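AAEL008620-PA odorant-binding protein (Aedes aegypti, PDB 5V13) binds juvenile hormone in the mosquito hemolymph, as a secreted member of the odorant-binding protein family. Local coordinates at residues Y75-F87 and G115-Y129. Numbering follows the deposited sequence.
Sequences YDPKEKRFRPERF and GVLADNSCESVFNKY. With JH3 (methyl (2E,6E)-9-[(2R)-3,3-dimethyloxiran-2-yl]-3,7-dimethylnona-2,6-dienoate), chain E.
Y129 packs against F82 and F87 in an aromatic cluster and carries its hydroxyl on to the hormone. Its CB lies 3.6 Å from CZ of F82, and CG and CD1 stay close to the same ring; the two ring planes are nearly parallel (14°), yet offset until hardly any of one ring covers the other. Farther out, CE1 comes within 3.6 Å of CZ of F87, whose ring is tilted against it. CE2 and CZ approach the epoxide oxygen O3 of JH3, which lies at the edge of the Y129 ring, and OH, still touching F87 CE2, donates a 2.7 Å hydrogen bond to O3. With CG anti to the backbone N (chi1 -168°), the ring runs beside F82 and then along F87 to the pocket, where I140 and Y133 also pack on it.

Y129 belongs to helix 122-135 of the PBP/GOBP fold, which C122 ties to C63 by a disulfide. One turn back, V125 lays CG2 over a face of the Y75 ring, a CH-pi contact 3.8 Å from the centroid, while CG1 meets F82.

Beyond V125, the N120 amide stands almost perpendicular to the Y75 ring and holds the first strand and the turn of the hairpin: OD1 accepts from Y75 OH (2.7 Å), and ND2 donates to a lone pair of P77 O at 2.9 Å. Next to it, L117 N bonds to K80 O at the hairpin's G1 bulge, and one water links F82 N to G115 O.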
loop_
_atom_site.group_PDB
_atom_site.type_symbol
_atom_site.label_atom_id
_atom_site.label_comp_id
_atom_site.label_asym_id
_atom_site.label_seq_id
_atom_site.Cartn_x
_atom_site.Cartn_y
_atom_site.Cartn_z
ATOM N N TYR B 75 -1.972 10.684 27.971
ATOM C CA TYR B 75 -1.991 10.910 29.408
ATOM C C TYR B 75 -0.727 10.328 30.022
ATOM O O TYR B 75 -0.379 9.172 29.762
ATOM C CB TYR B 75 -3.220 10.274 30.064
ATOM C CG TYR B 75 -3.270 10.624 31.537
ATOM C CD1 TYR B 75 -3.650 11.899 31.945
ATOM C CD2 TYR B 75 -2.902 9.703 32.508
ATOM C CE1 TYR B 75 -3.673 12.245 33.287
ATOM C CE2 TYR B 75 -2.936 10.039 33.858
ATOM C CZ TYR B 75 -3.323 11.306 34.238
ATOM O OH TYR B 75 -3.346 11.646 35.579
ATOM N N ASP B 76 -0.054 11.126 30.840
ATOM C CA ASP B 76 1.216 10.799 31.471
ATOM C C ASP B 76 0.974 10.488 32.947
ATOM O O ASP B 76 0.769 11.414 33.746
ATOM C CB ASP B 76 2.173 11.987 31.316
ATOM C CG ASP B 76 3.564 11.718 31.861
ATOM O OD1 ASP B 76 3.793 10.665 32.487
ATOM O OD2 ASP B 76 4.443 12.584 31.637
ATOM N N PRO B 77 0.979 9.218 33.362
ATOM C CA PRO B 77 0.703 8.911 34.776
ATOM C C PRO B 77 1.833 9.273 35.723
ATOM O O PRO B 77 1.591 9.339 36.936
ATOM C CB PRO B 77 0.460 7.399 34.765
ATOM C CG PRO B 77 1.175 6.917 33.558
ATOM C CD PRO B 77 1.062 8.000 32.538
ATOM N N LYS B 78 3.056 9.501 35.227
ATOM C CA LYS B 78 4.139 9.900 36.128
ATOM C C LYS B 78 3.999 11.359 36.545
ATOM O O LYS B 78 4.176 11.697 37.720
ATOM C CB LYS B 78 5.498 9.663 35.470
ATOM C CG LYS B 78 5.776 8.210 35.141
ATOM C CD LYS B 78 7.136 7.769 35.661
ATOM C CE LYS B 78 7.355 6.278 35.426
ATOM N NZ LYS B 78 8.602 5.774 36.076
ATOM N N GLU B 79 3.683 12.237 35.598
ATOM C CA GLU B 79 3.419 13.636 35.894
ATOM C C GLU B 79 1.966 13.893 36.268
ATOM O O GLU B 79 1.643 15.018 36.663
ATOM C CB GLU B 79 3.801 14.507 34.690
ATOM C CG GLU B 79 5.291 14.519 34.373
ATOM C CD GLU B 79 6.138 14.946 35.566
ATOM O OE1 GLU B 79 6.766 14.070 36.199
ATOM O OE2 GLU B 79 6.166 16.159 35.879
ATOM N N LYS B 80 1.101 12.880 36.148
ATOM C CA LYS B 80 -0.339 12.971 36.407
ATOM C C LYS B 80 -0.978 14.114 35.607
ATOM O O LYS B 80 -1.596 15.032 36.149
ATOM C CB LYS B 80 -0.616 13.101 37.915
ATOM C CG LYS B 80 -0.204 11.862 38.719
ATOM C CD LYS B 80 -0.842 11.822 40.118
ATOM C CE LYS B 80 -0.225 12.856 41.052
ATOM N NZ LYS B 80 1.194 12.527 41.381
ATOM N N ARG B 81 -0.851 14.023 34.281
ATOM C CA ARG B 81 -1.203 15.151 33.434
ATOM C C ARG B 81 -1.478 14.669 32.017
ATOM O O ARG B 81 -0.753 13.820 31.498
ATOM C CB ARG B 81 -0.056 16.185 33.411
ATOM C CG ARG B 81 -0.442 17.555 32.882
ATOM C CD ARG B 81 0.801 18.359 32.470
ATOM N NE ARG B 81 1.868 18.300 33.470
ATOM C CZ ARG B 81 2.176 19.290 34.306
ATOM N NH1 ARG B 81 1.502 20.434 34.267
ATOM N NH2 ARG B 81 3.166 19.137 35.180
ATOM N N PHE B 82 -2.500 15.239 31.388
ATOM C CA PHE B 82 -2.591 15.159 29.937
ATOM C C PHE B 82 -1.515 16.024 29.299
ATOM O O PHE B 82 -1.047 17.009 29.877
ATOM C CB PHE B 82 -3.953 15.629 29.442
ATOM C CG PHE B 82 -5.017 14.577 29.507
ATOM C CD1 PHE B 82 -5.147 13.647 28.499
ATOM C CD2 PHE B 82 -5.893 14.526 30.578
ATOM C CE1 PHE B 82 -6.137 12.683 28.556
ATOM C CE2 PHE B 82 -6.885 13.559 30.640
ATOM C CZ PHE B 82 -7.011 12.643 29.633
ATOM N N ARG B 83 -1.139 15.660 28.082
ATOM C CA ARG B 83 -0.107 16.360 27.328
ATOM C C ARG B 83 -0.799 17.090 26.182
ATOM O O ARG B 83 -0.894 16.554 25.069
ATOM C CB ARG B 83 0.941 15.373 26.799
ATOM C CG ARG B 83 1.620 14.531 27.884
ATOM C CD ARG B 83 2.565 15.387 28.733
ATOM N NE ARG B 83 3.713 15.873 27.962
ATOM C CZ ARG B 83 4.980 15.531 28.193
ATOM N NH1 ARG B 83 5.286 14.708 29.187
ATOM N NH2 ARG B 83 5.948 16.028 27.434
ATOM N N PRO B 84 -1.313 18.305 26.404
ATOM C CA PRO B 84 -2.093 18.968 25.345
ATOM C C PRO B 84 -1.317 19.142 24.052
ATOM O O PRO B 84 -1.912 19.059 22.975
ATOM C CB PRO B 84 -2.453 20.325 25.962
ATOM C CG PRO B 84 -1.409 20.543 27.054
ATOM C CD PRO B 84 -1.100 19.172 27.581
ATOM N N GLU B 85 -0.007 19.378 24.134
ATOM C CA GLU B 85 0.796 19.610 22.935
ATOM C C GLU B 85 0.815 18.396 22.017
ATOM O O GLU B 85 1.041 18.546 20.808
ATOM C CB GLU B 85 2.222 20.024 23.334
ATOM C CG GLU B 85 3.144 18.875 23.771
ATOM C CD GLU B 85 2.920 18.393 25.210
ATOM O OE1 GLU B 85 3.670 17.492 25.641
ATOM O OE2 GLU B 85 2.013 18.909 25.910
ATOM N N ARG B 86 0.576 17.196 22.556
ATOM C CA ARG B 86 0.536 15.999 21.713
ATOM C C ARG B 86 -0.765 15.917 20.931
ATOM O O ARG B 86 -0.767 15.464 19.778
ATOM C CB ARG B 86 0.762 14.750 22.573
ATOM C CG ARG B 86 2.178 14.799 23.190
ATOM C CD ARG B 86 2.561 13.567 23.990
ATOM N NE ARG B 86 3.932 13.730 24.487
ATOM C CZ ARG B 86 4.521 12.913 25.357
ATOM N NH1 ARG B 86 3.860 11.871 25.849
ATOM N NH2 ARG B 86 5.770 13.140 25.743
ATOM N N PHE B 87 -1.877 16.366 21.529
ATOM C CA PHE B 87 -3.110 16.514 20.755
ATOM C C PHE B 87 -2.933 17.529 19.625
ATOM O O PHE B 87 -3.437 17.320 18.521
ATOM C CB PHE B 87 -4.266 16.935 21.667
ATOM C CG PHE B 87 -4.709 15.857 22.619
ATOM C CD1 PHE B 87 -4.125 15.729 23.877
ATOM C CD2 PHE B 87 -5.715 14.969 22.259
ATOM C CE1 PHE B 87 -4.552 14.725 24.761
ATOM C CE2 PHE B 87 -6.143 13.969 23.131
ATOM C CZ PHE B 87 -5.561 13.846 24.383
ATOM N N GLY B 115 -3.288 21.075 34.047
ATOM C CA GLY B 115 -3.467 20.816 35.462
ATOM C C GLY B 115 -2.997 19.439 35.874
ATOM O O GLY B 115 -3.289 18.449 35.201
ATOM N N VAL B 116 -2.265 19.364 36.977
ATOM C CA VAL B 116 -1.829 18.085 37.521
ATOM C C VAL B 116 -2.960 17.525 38.373
ATOM O O VAL B 116 -3.543 18.239 39.197
ATOM C CB VAL B 116 -0.535 18.254 38.335
ATOM C CG1 VAL B 116 -0.114 16.936 38.970
ATOM C CG2 VAL B 116 0.573 18.796 37.439
ATOM N N LEU B 117 -3.290 16.256 38.155
ATOM C CA LEU B 117 -4.426 15.625 38.815
ATOM C C LEU B 117 -4.023 15.132 40.203
ATOM O O LEU B 117 -2.851 14.846 40.461
ATOM C CB LEU B 117 -4.956 14.460 37.964
ATOM C CG LEU B 117 -5.685 14.775 36.646
ATOM C CD1 LEU B 117 -4.898 15.634 35.675
ATOM C CD2 LEU B 117 -6.077 13.480 35.952
ATOM N N ALA B 118 -5.008 15.028 41.104
ATOM C CA ALA B 118 -4.690 14.579 42.459
ATOM C C ALA B 118 -4.300 13.106 42.487
ATOM O O ALA B 118 -3.518 12.697 43.355
ATOM C CB ALA B 118 -5.864 14.833 43.404
ATOM N N ASP B 119 -4.830 12.307 41.558
ATOM C CA ASP B 119 -4.537 10.881 41.444
ATOM C C ASP B 119 -4.724 10.456 39.990
ATOM O O ASP B 119 -5.228 11.219 39.160
ATOM C CB ASP B 119 -5.446 10.047 42.366
ATOM C CG ASP B 119 -6.923 10.300 42.107
ATOM O OD1 ASP B 119 -7.390 10.075 40.962
ATOM O OD2 ASP B 119 -7.617 10.734 43.053
ATOM N N ASN B 120 -4.336 9.211 39.696
ATOM C CA ASN B 120 -4.461 8.623 38.365
ATOM C C ASN B 120 -5.699 7.738 38.202
ATOM O O ASN B 120 -5.725 6.896 37.295
ATOM C CB ASN B 120 -3.210 7.807 38.021
ATOM C CG ASN B 120 -2.029 8.677 37.631
ATOM O OD1 ASN B 120 -2.197 9.711 36.995
ATOM N ND2 ASN B 120 -0.826 8.253 38.004
ATOM N N SER B 121 -6.727 7.924 39.026
ATOM C CA SER B 121 -7.916 7.086 38.930
ATOM C C SER B 121 -8.620 7.295 37.589
ATOM O O SER B 121 -8.485 8.338 36.939
ATOM C CB SER B 121 -8.878 7.376 40.083
ATOM O OG SER B 121 -9.611 8.581 39.903
ATOM N N CYS B 122 -9.369 6.272 37.164
ATOM C CA CYS B 122 -10.118 6.381 35.907
ATOM C C CYS B 122 -11.061 7.576 35.944
ATOM O O CYS B 122 -11.246 8.268 34.935
ATOM C CB CYS B 122 -10.923 5.103 35.639
ATOM S SG CYS B 122 -10.009 3.531 35.589
ATOM N N GLU B 123 -11.667 7.833 37.112
ATOM C CA GLU B 123 -12.593 8.957 37.225
ATOM C C GLU B 123 -11.878 10.289 37.030
ATOM O O GLU B 123 -12.388 11.171 36.326
ATOM C CB GLU B 123 -13.308 8.929 38.581
ATOM C CG GLU B 123 -14.325 10.055 38.748
ATOM C CD GLU B 123 -14.937 10.104 40.142
ATOM O OE1 GLU B 123 -14.564 9.272 41.000
ATOM O OE2 GLU B 123 -15.795 10.982 40.375
ATOM N N SER B 124 -10.710 10.468 37.656
ATOM C CA SER B 124 -10.021 11.753 37.533
ATOM C C SER B 124 -9.565 12.003 36.102
ATOM O O SER B 124 -9.660 13.133 35.601
ATOM C CB SER B 124 -8.827 11.816 38.484
ATOM O OG SER B 124 -9.252 11.787 39.831
ATOM N N VAL B 125 -9.062 10.972 35.430
ATOM C CA VAL B 125 -8.567 11.159 34.066
ATOM C C VAL B 125 -9.729 11.437 33.110
ATOM O O VAL B 125 -9.681 12.375 32.309
ATOM C CB VAL B 125 -7.736 9.935 33.631
ATOM C CG1 VAL B 125 -7.333 10.032 32.177
ATOM C CG2 VAL B 125 -6.498 9.768 34.519
ATOM N N PHE B 126 -10.802 10.640 33.200
ATOM C CA PHE B 126 -11.979 10.852 32.355
ATOM C C PHE B 126 -12.572 12.242 32.578
ATOM O O PHE B 126 -12.860 12.964 31.621
ATOM C CB PHE B 126 -13.015 9.754 32.640
ATOM C CG PHE B 126 -14.289 9.876 31.868
ATOM C CD1 PHE B 126 -15.356 10.619 32.363
ATOM C CD2 PHE B 126 -14.453 9.186 30.669
ATOM C CE1 PHE B 126 -16.547 10.707 31.652
ATOM C CE2 PHE B 126 -15.640 9.269 29.950
ATOM C CZ PHE B 126 -16.688 10.023 30.440
ATOM N N ASN B 127 -12.758 12.643 33.839
ATOM C CA ASN B 127 -13.362 13.947 34.103
ATOM C C ASN B 127 -12.500 15.095 33.590
ATOM O O ASN B 127 -13.027 16.112 33.119
ATOM C CB ASN B 127 -13.624 14.098 35.594
ATOM C CG ASN B 127 -14.793 13.273 36.030
ATOM O OD1 ASN B 127 -15.567 12.796 35.193
ATOM N ND2 ASN B 127 -14.942 13.093 37.330
ATOM N N LYS B 128 -11.176 14.954 33.673
ATOM C CA LYS B 128 -10.303 16.016 33.184
ATOM C C LYS B 128 -10.383 16.136 31.665
ATOM O O LYS B 128 -10.327 17.245 31.123
ATOM C CB LYS B 128 -8.867 15.755 33.660
ATOM C CG LYS B 128 -7.804 16.715 33.102
ATOM C CD LYS B 128 -8.198 18.187 33.321
ATOM C CE LYS B 128 -7.438 18.824 34.469
ATOM N NZ LYS B 128 -7.763 20.278 34.613
ATOM N N TYR B 129 -10.575 15.019 30.971
ATOM C CA TYR B 129 -10.670 15.013 29.512
ATOM C C TYR B 129 -12.008 15.551 28.999
ATOM O O TYR B 129 -12.105 15.931 27.823
ATOM C CB TYR B 129 -10.459 13.577 29.042
ATOM C CG TYR B 129 -10.225 13.338 27.562
ATOM C CD1 TYR B 129 -9.256 14.045 26.856
ATOM C CD2 TYR B 129 -10.916 12.335 26.900
ATOM C CE1 TYR B 129 -9.023 13.785 25.496
ATOM C CE2 TYR B 129 -10.699 12.076 25.568
ATOM C CZ TYR B 129 -9.754 12.800 24.871
ATOM O OH TYR B 129 -9.529 12.515 23.545
HETATM C C1 JH3 E . -12.325 0.598 17.819
HETATM O O2 JH3 E . -12.580 0.957 16.684
HETATM O O1 JH3 E . -11.962 -0.781 18.026
HETATM C CM JH3 E . -11.840 -1.635 16.888
HETATM C C2 JH3 E . -12.338 1.485 18.998
HETATM C C3 JH3 E . -12.664 2.780 19.034
HETATM C "C3'" JH3 E . -13.095 3.575 17.833
HETATM C C4 JH3 E . -12.567 3.459 20.380
HETATM C C5 JH3 E . -11.920 4.829 20.201
HETATM C C6 JH3 E . -11.405 5.317 21.537
HETATM C C7 JH3 E . -12.100 6.145 22.330
HETATM C "C7'" JH3 E . -13.479 6.612 21.943
HETATM C C8 JH3 E . -11.473 6.576 23.648
HETATM C C9 JH3 E . -11.223 8.093 23.705
HETATM C CA JH3 E . -10.475 8.611 22.479
HETATM O O3 JH3 E . -10.081 9.997 22.594
HETATM C CB JH3 E . -9.029 9.039 22.727
HETATM C "CB'" JH3 E . -8.127 8.812 21.508
HETATM C CC JH3 E . -8.444 8.982 24.130
HETATM O O HOH W 1 -4.066 17.275 32.832
#